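Local structure of amidohydrolase (Pseudomonas aeruginosa, 2I5G) at residues Leu25-Leu34 / Arg285-Leu293; Lys109-Tyr120 / Val151-Val160. The protein probably acts as a metal-dependent dipeptidase of the M19 (membrane dipeptidase) family, built on a TIM-barrel fold. The protein carries 2 engineered substitutions. All coordinates share one frame; numbering follows the deposited sequence.

Contact 1: residues Leu25-Leu34 / Arg285-Leu293; sequences LFEDMRKGGL and RTVGEFPNL
Gly32 and Gly288 bring two turns of backbone together, their CA atoms 4.0 Å apart, where the Schellman motif ending helix 23-31 meets the 3-10 turn 287-289 leading to helix 291-299. This junction joins an early helix of the TIM-barrel chain to a late one. Glycine suits both positions, since Val287 O takes up the room for a CB at Gly32 and Asp28 OD1 does so at Gly288, and the segments meet backbone to backbone, while Gly33 supplies the positive phi of the helix end. Two polar side chains reach across from the helix. Asp28 accepts the backbone N-H of Gly288 on OD2 at 2.8 Å, the donor lying well above the carboxylate plane; this oxygen also takes Gln252 NE2, and Gln252 OE1 receives Val287 N, so the glutamine braces both partners. Lys31 stays extended until its last torsion bends (chi4 -69°), which brings NZ to Gly288 O at 3.2 Å, from above the plane of that carbonyl. Glu289 steadies the start of the turn from within, OE1 accepting both Arg285 N and Thr286 N. Beneath the polar pairs lies an apolar layer. Branched Val287 turns CG1 toward the CA of Met29 (3.9 Å) and more loosely toward Leu34 CD2, while its other methyl, CG2, faces Leu25. Pro291 brings CD to 3.4 Å from Gly32 O, whose hydrogen bond comes from His7 NE2. Leu34, with CG swung anti to N (chi1 -166°), lays CD1 over one face of the Phe290 ring in a CH-pi contact, 4.1 Å from the centroid.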
loop_
_atom_site.group_PDB
_atom_site.type_symbol
_atom_site.label_atom_id
_atom_site.label_comp_id
_atom_site.label_asym_id
_atom_site.label_seq_id
_atom_site.Cartn_x
_atom_site.Cartn_y
_atom_site.Cartn_z
ATOM N N LEU A 25 16.713 -29.057 9.222
ATOM C CA LEU A 25 17.050 -27.683 9.570
ATOM C C LEU A 25 17.060 -27.595 11.084
ATOM O O LEU A 25 17.960 -27.007 11.685
ATOM C CB LEU A 25 16.017 -26.712 8.988
ATOM C CG LEU A 25 16.251 -25.207 9.171
ATOM C CD1 LEU A 25 15.841 -24.782 10.565
ATOM C CD2 LEU A 25 17.716 -24.872 8.909
ATOM N N PHE A 26 16.052 -28.211 11.693
ATOM C CA PHE A 26 15.905 -28.231 13.140
ATOM C C PHE A 26 17.110 -28.859 13.825
ATOM O O PHE A 26 17.598 -28.349 14.827
ATOM C CB PHE A 26 14.634 -28.993 13.506
ATOM C CG PHE A 26 13.377 -28.313 13.054
ATOM C CD1 PHE A 26 12.189 -29.026 12.935
ATOM C CD2 PHE A 26 13.373 -26.952 12.760
ATOM C CE1 PHE A 26 11.015 -28.394 12.530
ATOM C CE2 PHE A 26 12.202 -26.311 12.353
ATOM C CZ PHE A 26 11.023 -27.032 12.238
ATOM N N GLU A 27 17.591 -29.963 13.273
ATOM C CA GLU A 27 18.738 -30.657 13.840
ATOM C C GLU A 27 20.035 -29.852 13.722
ATOM O O GLU A 27 20.914 -29.945 14.580
ATOM C CB GLU A 27 18.888 -32.020 13.166
ATOM C CG GLU A 27 17.674 -32.906 13.361
ATOM C CD GLU A 27 17.720 -34.161 12.515
ATOM O OE1 GLU A 27 16.779 -34.983 12.605
ATOM O OE2 GLU A 27 18.697 -34.321 11.753
ATOM N N ASP A 28 20.146 -29.059 12.665
ATOM C CA ASP A 28 21.338 -28.246 12.446
ATOM C C ASP A 28 21.306 -27.070 13.422
ATOM O O ASP A 28 22.345 -26.498 13.769
ATOM C CB ASP A 28 21.382 -27.760 10.989
ATOM C CG ASP A 28 22.799 -27.467 10.506
ATOM O OD1 ASP A 28 23.708 -28.276 10.797
ATOM O OD2 ASP A 28 23.006 -26.440 9.823
HETATM N N MSE A 29 20.106 -26.714 13.870
HETATM C CA MSE A 29 19.959 -25.634 14.830
HETATM C C MSE A 29 20.471 -26.180 16.154
HETATM O O MSE A 29 21.119 -25.476 16.935
HETATM C CB MSE A 29 18.492 -25.226 14.973
HETATM C CG MSE A 29 17.856 -24.756 13.686
HETATM SE SE MSE A 29 16.097 -24.021 13.959
HETATM C CE MSE A 29 16.283 -22.361 12.976
ATOM N N ARG A 30 20.176 -27.450 16.395
ATOM C CA ARG A 30 20.612 -28.107 17.610
ATOM C C ARG A 30 22.130 -28.287 17.576
ATOM O O ARG A 30 22.813 -28.024 18.570
ATOM C CB ARG A 30 19.906 -29.456 17.750
ATOM C CG ARG A 30 18.434 -29.357 18.160
ATOM C CD ARG A 30 18.288 -29.003 19.636
ATOM N NE ARG A 30 18.753 -27.651 19.932
ATOM C CZ ARG A 30 19.423 -27.309 21.029
ATOM N NH1 ARG A 30 19.719 -28.223 21.948
ATOM N NH2 ARG A 30 19.798 -26.048 21.210
ATOM N N LYS A 31 22.657 -28.717 16.431
ATOM C CA LYS A 31 24.098 -28.905 16.292
ATOM C C LYS A 31 24.869 -27.618 16.588
ATOM O O LYS A 31 26.001 -27.662 17.065
ATOM C CB LYS A 31 24.448 -29.379 14.879
ATOM C CG LYS A 31 25.948 -29.465 14.609
ATOM C CD LYS A 31 26.224 -30.091 13.249
ATOM C CE LYS A 31 27.718 -30.181 12.936
ATOM N NZ LYS A 31 28.354 -28.847 12.710
ATOM N N GLY A 32 24.259 -26.476 16.299
ATOM C CA GLY A 32 24.922 -25.210 16.545
ATOM C C GLY A 32 24.633 -24.636 17.918
ATOM O O GLY A 32 25.087 -23.537 18.242
ATOM N N GLY A 33 23.867 -25.372 18.720
ATOM C CA GLY A 33 23.536 -24.919 20.062
ATOM C C GLY A 33 22.637 -23.695 20.122
ATOM O O GLY A 33 22.556 -23.025 21.152
ATOM N N LEU A 34 21.956 -23.409 19.017
ATOM C CA LEU A 34 21.058 -22.266 18.924
ATOM C C LEU A 34 19.973 -22.373 19.990
ATOM O O LEU A 34 19.347 -23.421 20.142
ATOM C CB LEU A 34 20.421 -22.234 17.529
ATOM C CG LEU A 34 19.697 -20.975 17.050
ATOM C CD1 LEU A 34 20.682 -19.822 16.963
ATOM C CD2 LEU A 34 19.073 -21.230 15.683
ATOM N N ARG A 285 29.019 -21.251 7.096
ATOM C CA ARG A 285 28.150 -21.460 5.941
ATOM C C ARG A 285 26.825 -22.136 6.313
ATOM O O ARG A 285 25.854 -22.062 5.562
ATOM C CB ARG A 285 28.873 -22.317 4.897
ATOM C CG ARG A 285 30.090 -21.674 4.279
ATOM C CD ARG A 285 29.736 -20.967 2.982
ATOM N NE ARG A 285 30.910 -20.394 2.319
ATOM C CZ ARG A 285 31.956 -21.095 1.882
ATOM N NH1 ARG A 285 31.996 -22.411 2.035
ATOM N NH2 ARG A 285 32.960 -20.479 1.271
ATOM N N THR A 286 26.791 -22.811 7.455
ATOM C CA THR A 286 25.573 -23.478 7.905
ATOM C C THR A 286 25.261 -23.145 9.363
ATOM O O THR A 286 26.151 -22.818 10.151
ATOM C CB THR A 286 25.675 -25.015 7.779
ATOM O OG1 THR A 286 26.778 -25.489 8.558
ATOM C CG2 THR A 286 25.865 -25.424 6.335
ATOM N N VAL A 287 23.984 -23.230 9.711
ATOM C CA VAL A 287 23.544 -22.937 11.063
ATOM C C VAL A 287 24.343 -23.757 12.067
ATOM O O VAL A 287 24.777 -23.242 13.098
ATOM C CB VAL A 287 22.044 -23.249 11.221
ATOM C CG1 VAL A 287 21.576 -22.884 12.622
ATOM C CG2 VAL A 287 21.248 -22.475 10.180
ATOM N N GLY A 288 24.550 -25.031 11.754
ATOM C CA GLY A 288 25.292 -25.904 12.647
ATOM C C GLY A 288 26.697 -25.436 12.991
ATOM O O GLY A 288 27.369 -26.039 13.834
ATOM N N GLU A 289 27.143 -24.361 12.351
ATOM C CA GLU A 289 28.479 -23.829 12.604
ATOM C C GLU A 289 28.479 -22.589 13.486
ATOM O O GLU A 289 29.533 -21.990 13.712
ATOM C CB GLU A 289 29.175 -23.493 11.289
ATOM C CG GLU A 289 29.633 -24.689 10.492
ATOM C CD GLU A 289 30.366 -24.275 9.238
ATOM O OE1 GLU A 289 29.692 -23.840 8.281
ATOM O OE2 GLU A 289 31.616 -24.368 9.213
ATOM N N PHE A 290 27.301 -22.208 13.981
ATOM C CA PHE A 290 27.158 -21.029 14.835
ATOM C C PHE A 290 28.293 -20.876 15.858
ATOM O O PHE A 290 28.856 -19.790 16.014
ATOM C CB PHE A 290 25.810 -21.072 15.562
ATOM C CG PHE A 290 24.939 -19.876 15.303
ATOM C CD1 PHE A 290 25.246 -18.638 15.859
ATOM C CD2 PHE A 290 23.818 -19.981 14.481
ATOM C CE1 PHE A 290 24.453 -17.523 15.598
ATOM C CE2 PHE A 290 23.020 -18.873 14.214
ATOM C CZ PHE A 290 23.338 -17.642 14.774
ATOM N N PRO A 291 28.652 -21.962 16.560
ATOM C CA PRO A 291 29.729 -21.886 17.556
ATOM C C PRO A 291 31.083 -21.327 17.108
ATOM O O PRO A 291 31.903 -20.962 17.946
ATOM C CB PRO A 291 29.827 -23.325 18.083
ATOM C CG PRO A 291 29.209 -24.152 17.004
ATOM C CD PRO A 291 28.061 -23.310 16.533
ATOM N N ASN A 292 31.327 -21.245 15.805
ATOM C CA ASN A 292 32.596 -20.704 15.325
ATOM C C ASN A 292 32.626 -19.190 15.482
ATOM O O ASN A 292 33.688 -18.566 15.419
ATOM C CB ASN A 292 32.805 -21.042 13.853
ATOM C CG ASN A 292 32.849 -22.521 13.601
ATOM O OD1 ASN A 292 32.939 -22.961 12.458
ATOM N ND2 ASN A 292 32.784 -23.305 14.666
ATOM N N LEU A 293 31.449 -18.605 15.677
ATOM C CA LEU A 293 31.326 -17.167 15.835
ATOM C C LEU A 293 31.670 -16.763 17.265
ATOM O O LEU A 293 32.175 -15.667 17.515
ATOM C CB LEU A 293 29.905 -16.737 15.467
ATOM C CG LEU A 293 29.620 -15.239 15.354
ATOM C CD1 LEU A 293 30.726 -14.539 14.579
ATOM C CD2 LEU A 293 28.279 -15.051 14.670
#

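Contact 2: residues Lys109-Tyr120 / Val151-Val160; sequences KQLGVGIVQMCY and VGIMCDLSHV
Ile115, Val116 and Gln117 pair in parallel with Met154, Cys155 and Asp156, joining the two strands of a beta-alpha-beta unit of the TIM barrel whose helix is 139-151. Four backbone bonds form the ladder: Gly114 O accepts Met154 N, Val116 N reaches Met154 O, Val116 O takes Asp156 N, and Met118 N ends it on Asp156 O. The strand directions differ by 31°, in keeping with the twist of a barrel wall.

Apolar contacts fill the face of Val116 and Cys155, which helix 139-151 covers through Met148. Val116 and Ile153 meet there through their CG2 methyls, and beta-branched residues suit such an extended, buried strand. Lys109 lays its aliphatic chain along Val151 and Ile153.

Among the polar groups, Lys109, bent at chi2 (64°), brings NZ to Gly152 O at 3.1 Å, and its charge also makes a cation-pi contact with Trp323. On the face carrying Ile115, Met154, Gln117 and Asp156, Gln117 CG lies against Asp156 OD2, amide and carboxylate planes nearly parallel; Asp156 OD1 accepts Ser179 N, and Gln117 gives NE2 to Gln93 O.

Aromatic groups close the C-terminal end. His159, whose NE2 is hydrogen-bonded to His180 NE2, lies obliquely against Tyr120, the planes 38° apart; Tyr120 CE1 sits over the centre of the imidazole, 3.7 Å from His159 ND1.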
loop_
_atom_site.group_PDB
_atom_site.type_symbol
_atom_site.label_atom_id
_atom_site.label_comp_id
_atom_site.label_asym_id
_atom_site.label_seq_id
_atom_site.Cartn_x
_atom_site.Cartn_y
_atom_site.Cartn_z
ATOM N N LYS A 109 -0.346 -11.425 16.879
ATOM C CA LYS A 109 0.331 -11.508 18.157
ATOM C C LYS A 109 -0.238 -12.718 18.885
ATOM O O LYS A 109 0.509 -13.482 19.493
ATOM C CB LYS A 109 0.082 -10.241 18.973
ATOM C CG LYS A 109 0.605 -10.301 20.397
ATOM C CD LYS A 109 2.112 -10.437 20.469
ATOM C CE LYS A 109 2.535 -10.614 21.921
ATOM N NZ LYS A 109 4.007 -10.697 22.084
ATOM N N GLN A 110 -1.560 -12.893 18.816
ATOM C CA GLN A 110 -2.219 -14.034 19.459
ATOM C C GLN A 110 -1.806 -15.352 18.808
ATOM O O GLN A 110 -1.978 -16.422 19.392
ATOM C CB GLN A 110 -3.742 -13.908 19.387
ATOM C CG GLN A 110 -4.337 -12.782 20.216
ATOM C CD GLN A 110 -5.838 -12.936 20.417
ATOM O OE1 GLN A 110 -6.478 -13.790 19.804
ATOM N NE2 GLN A 110 -6.406 -12.101 21.280
ATOM N N LEU A 111 -1.269 -15.272 17.594
ATOM C CA LEU A 111 -0.834 -16.465 16.881
ATOM C C LEU A 111 0.661 -16.730 17.037
ATOM O O LEU A 111 1.212 -17.612 16.392
ATOM C CB LEU A 111 -1.205 -16.351 15.401
ATOM C CG LEU A 111 -2.721 -16.305 15.171
ATOM C CD1 LEU A 111 -3.016 -15.987 13.717
ATOM C CD2 LEU A 111 -3.339 -17.648 15.577
ATOM N N GLY A 112 1.318 -15.959 17.896
ATOM C CA GLY A 112 2.734 -16.168 18.123
ATOM C C GLY A 112 3.716 -15.295 17.364
ATOM O O GLY A 112 4.908 -15.582 17.362
ATOM N N VAL A 113 3.247 -14.237 16.715
ATOM C CA VAL A 113 4.158 -13.358 15.988
ATOM C C VAL A 113 4.697 -12.304 16.951
ATOM O O VAL A 113 3.926 -11.604 17.603
ATOM C CB VAL A 113 3.449 -12.652 14.821
ATOM C CG1 VAL A 113 4.430 -11.763 14.089
ATOM C CG2 VAL A 113 2.858 -13.682 13.879
ATOM N N GLY A 114 6.019 -12.190 17.033
ATOM C CA GLY A 114 6.611 -11.232 17.955
ATOM C C GLY A 114 7.477 -10.138 17.359
ATOM O O GLY A 114 7.870 -9.212 18.060
ATOM N N ILE A 115 7.783 -10.240 16.074
ATOM C CA ILE A 115 8.599 -9.230 15.417
ATOM C C ILE A 115 8.057 -8.986 14.011
ATOM O O ILE A 115 7.778 -9.925 13.269
ATOM C CB ILE A 115 10.084 -9.673 15.328
ATOM C CG1 ILE A 115 10.607 -10.007 16.725
ATOM C CG2 ILE A 115 10.930 -8.554 14.723
ATOM C CD1 ILE A 115 12.084 -10.359 16.778
ATOM N N VAL A 116 7.902 -7.722 13.648
ATOM C CA VAL A 116 7.388 -7.404 12.330
ATOM C C VAL A 116 8.160 -6.278 11.677
ATOM O O VAL A 116 8.329 -5.213 12.257
ATOM C CB VAL A 116 5.903 -7.004 12.399
ATOM C CG1 VAL A 116 5.399 -6.618 11.025
ATOM C CG2 VAL A 116 5.087 -8.158 12.951
ATOM N N GLN A 117 8.640 -6.531 10.464
ATOM C CA GLN A 117 9.366 -5.523 9.712
ATOM C C GLN A 117 8.291 -4.616 9.120
ATOM O O GLN A 117 7.256 -5.103 8.652
ATOM C CB GLN A 117 10.187 -6.181 8.600
ATOM C CG GLN A 117 11.184 -5.253 7.947
ATOM C CD GLN A 117 12.158 -5.977 7.035
ATOM O OE1 GLN A 117 13.355 -5.694 7.049
ATOM N NE2 GLN A 117 11.651 -6.905 6.231
HETATM N N MSE A 118 8.526 -3.308 9.146
HETATM C CA MSE A 118 7.555 -2.350 8.632
HETATM C C MSE A 118 7.289 -2.469 7.138
HETATM O O MSE A 118 6.141 -2.456 6.702
HETATM C CB MSE A 118 8.001 -0.926 8.959
HETATM C CG MSE A 118 7.031 -0.168 9.847
HETATM SE SE MSE A 118 6.476 -1.223 11.368
HETATM C CE MSE A 118 8.231 -1.632 12.038
ATOM N N CYS A 119 8.349 -2.586 6.350
ATOM C CA CYS A 119 8.194 -2.681 4.910
ATOM C C CYS A 119 9.205 -3.654 4.343
ATOM O O CYS A 119 10.090 -4.127 5.061
ATOM C CB CYS A 119 8.414 -1.310 4.273
ATOM S SG CYS A 119 7.451 0.036 5.014
ATOM N N TYR A 120 9.075 -3.946 3.052
ATOM C CA TYR A 120 9.998 -4.848 2.382
ATOM C C TYR A 120 10.398 -4.343 1.000
ATOM O O TYR A 120 9.700 -4.585 0.017
ATOM C CB TYR A 120 9.394 -6.246 2.244
ATOM C CG TYR A 120 10.431 -7.278 1.864
ATOM C CD1 TYR A 120 11.338 -7.762 2.814
ATOM C CD2 TYR A 120 10.560 -7.717 0.547
ATOM C CE1 TYR A 120 12.349 -8.650 2.464
ATOM C CE2 TYR A 120 11.569 -8.603 0.181
ATOM C CZ TYR A 120 12.463 -9.066 1.145
ATOM O OH TYR A 120 13.481 -9.933 0.791
ATOM N N VAL A 151 0.175 -3.814 21.674
ATOM C CA VAL A 151 0.048 -5.269 21.639
ATOM C C VAL A 151 1.335 -6.010 22.008
ATOM O O VAL A 151 1.290 -7.128 22.530
ATOM C CB VAL A 151 -0.436 -5.729 20.231
ATOM C CG1 VAL A 151 -0.393 -7.236 20.117
ATOM C CG2 VAL A 151 -1.857 -5.231 19.989
ATOM N N GLY A 152 2.478 -5.393 21.728
ATOM C CA GLY A 152 3.741 -6.020 22.062
ATOM C C GLY A 152 4.456 -6.725 20.922
ATOM O O GLY A 152 4.913 -7.853 21.085
ATOM N N ILE A 153 4.546 -6.077 19.765
ATOM C CA ILE A 153 5.244 -6.654 18.624
ATOM C C ILE A 153 6.331 -5.668 18.262
ATOM O O ILE A 153 6.052 -4.508 17.996
ATOM C CB ILE A 153 4.324 -6.844 17.405
ATOM C CG1 ILE A 153 3.346 -7.996 17.665
ATOM C CG2 ILE A 153 5.165 -7.115 16.164
ATOM C CD1 ILE A 153 2.393 -8.271 16.516
HETATM N N MSE A 154 7.572 -6.133 18.255
HETATM C CA MSE A 154 8.698 -5.270 17.949
HETATM C C MSE A 154 8.771 -4.826 16.495
HETATM O O MSE A 154 8.540 -5.619 15.576
HETATM C CB MSE A 154 9.991 -5.973 18.343
HETATM C CG MSE A 154 11.239 -5.193 18.008
HETATM SE SE MSE A 154 12.783 -5.899 18.921
HETATM C CE MSE A 154 13.751 -4.237 19.133
ATOM N N CYS A 155 9.098 -3.550 16.301
ATOM C CA CYS A 155 9.226 -2.950 14.975
ATOM C C CYS A 155 10.614 -3.220 14.406
ATOM O O CYS A 155 11.627 -2.935 15.049
ATOM C CB CYS A 155 9.006 -1.441 15.054
ATOM S SG CYS A 155 7.359 -0.926 15.599
ATOM N N ASP A 156 10.651 -3.770 13.199
ATOM C CA ASP A 156 11.906 -4.089 12.528
ATOM C C ASP A 156 12.031 -3.172 11.314
ATOM O O ASP A 156 11.030 -2.867 10.651
ATOM C CB ASP A 156 11.910 -5.566 12.111
ATOM C CG ASP A 156 13.216 -5.993 11.459
ATOM O OD1 ASP A 156 14.293 -5.584 11.946
ATOM O OD2 ASP A 156 13.163 -6.752 10.468
ATOM N N LEU A 157 13.258 -2.733 11.024
ATOM C CA LEU A 157 13.489 -1.811 9.919
ATOM C C LEU A 157 14.642 -2.151 8.986
ATOM O O LEU A 157 15.071 -1.303 8.202
ATOM C CB LEU A 157 13.714 -0.408 10.474
ATOM C CG LEU A 157 12.630 0.159 11.391
ATOM C CD1 LEU A 157 13.199 1.349 12.134
ATOM C CD2 LEU A 157 11.390 0.543 10.593
ATOM N N SER A 158 15.142 -3.378 9.048
ATOM C CA SER A 158 16.256 -3.770 8.182
ATOM C C SER A 158 16.051 -3.446 6.696
ATOM O O SER A 158 16.954 -2.929 6.041
ATOM C CB SER A 158 16.552 -5.269 8.334
ATOM O OG SER A 158 17.056 -5.563 9.626
ATOM N N HIS A 159 14.865 -3.750 6.175
ATOM C CA HIS A 159 14.557 -3.524 4.762
ATOM C C HIS A 159 13.787 -2.224 4.489
ATOM O O HIS A 159 13.421 -1.942 3.346
ATOM C CB HIS A 159 13.771 -4.727 4.211
ATOM C CG HIS A 159 14.552 -6.011 4.188
ATOM N ND1 HIS A 159 15.284 -6.418 3.093
ATOM C CD2 HIS A 159 14.719 -6.973 5.129
ATOM C CE1 HIS A 159 15.863 -7.577 3.357
ATOM N NE2 HIS A 159 15.536 -7.935 4.586
ATOM N N VAL A 160 13.547 -1.430 5.531
ATOM C CA VAL A 160 12.830 -0.169 5.362
ATOM C C VAL A 160 13.788 0.963 4.967
ATOM O O VAL A 160 14.944 0.994 5.394
ATOM C CB VAL A 160 12.077 0.228 6.656
ATOM C CG1 VAL A 160 11.289 1.513 6.424
ATOM C CG2 VAL A 160 11.141 -0.892 7.081
#

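Overall arrangement
Contact 1 and contact 2 lie on opposite sides of the chain's centre, about 24 Å between centres and about 13 Å between nearest atoms. Contact 1 brings the chain back upon itself after some 250 residues; contact 2, which falls within that span, joins neighbouring strands only some 30 residues apart. Strand 86-92 relates them: it runs between strands 36-40 and 113-117, Thr86 at its start bonds to Leu34 O of contact 1, and Phe92 near its end pairs with Ile115 and Gln117 of contact 2. Gln117 ends its strand and His159, bonded to His180, follows just after the next, so this end of contact 2 probably lies on the side where TIM-barrel enzymes carry active sites.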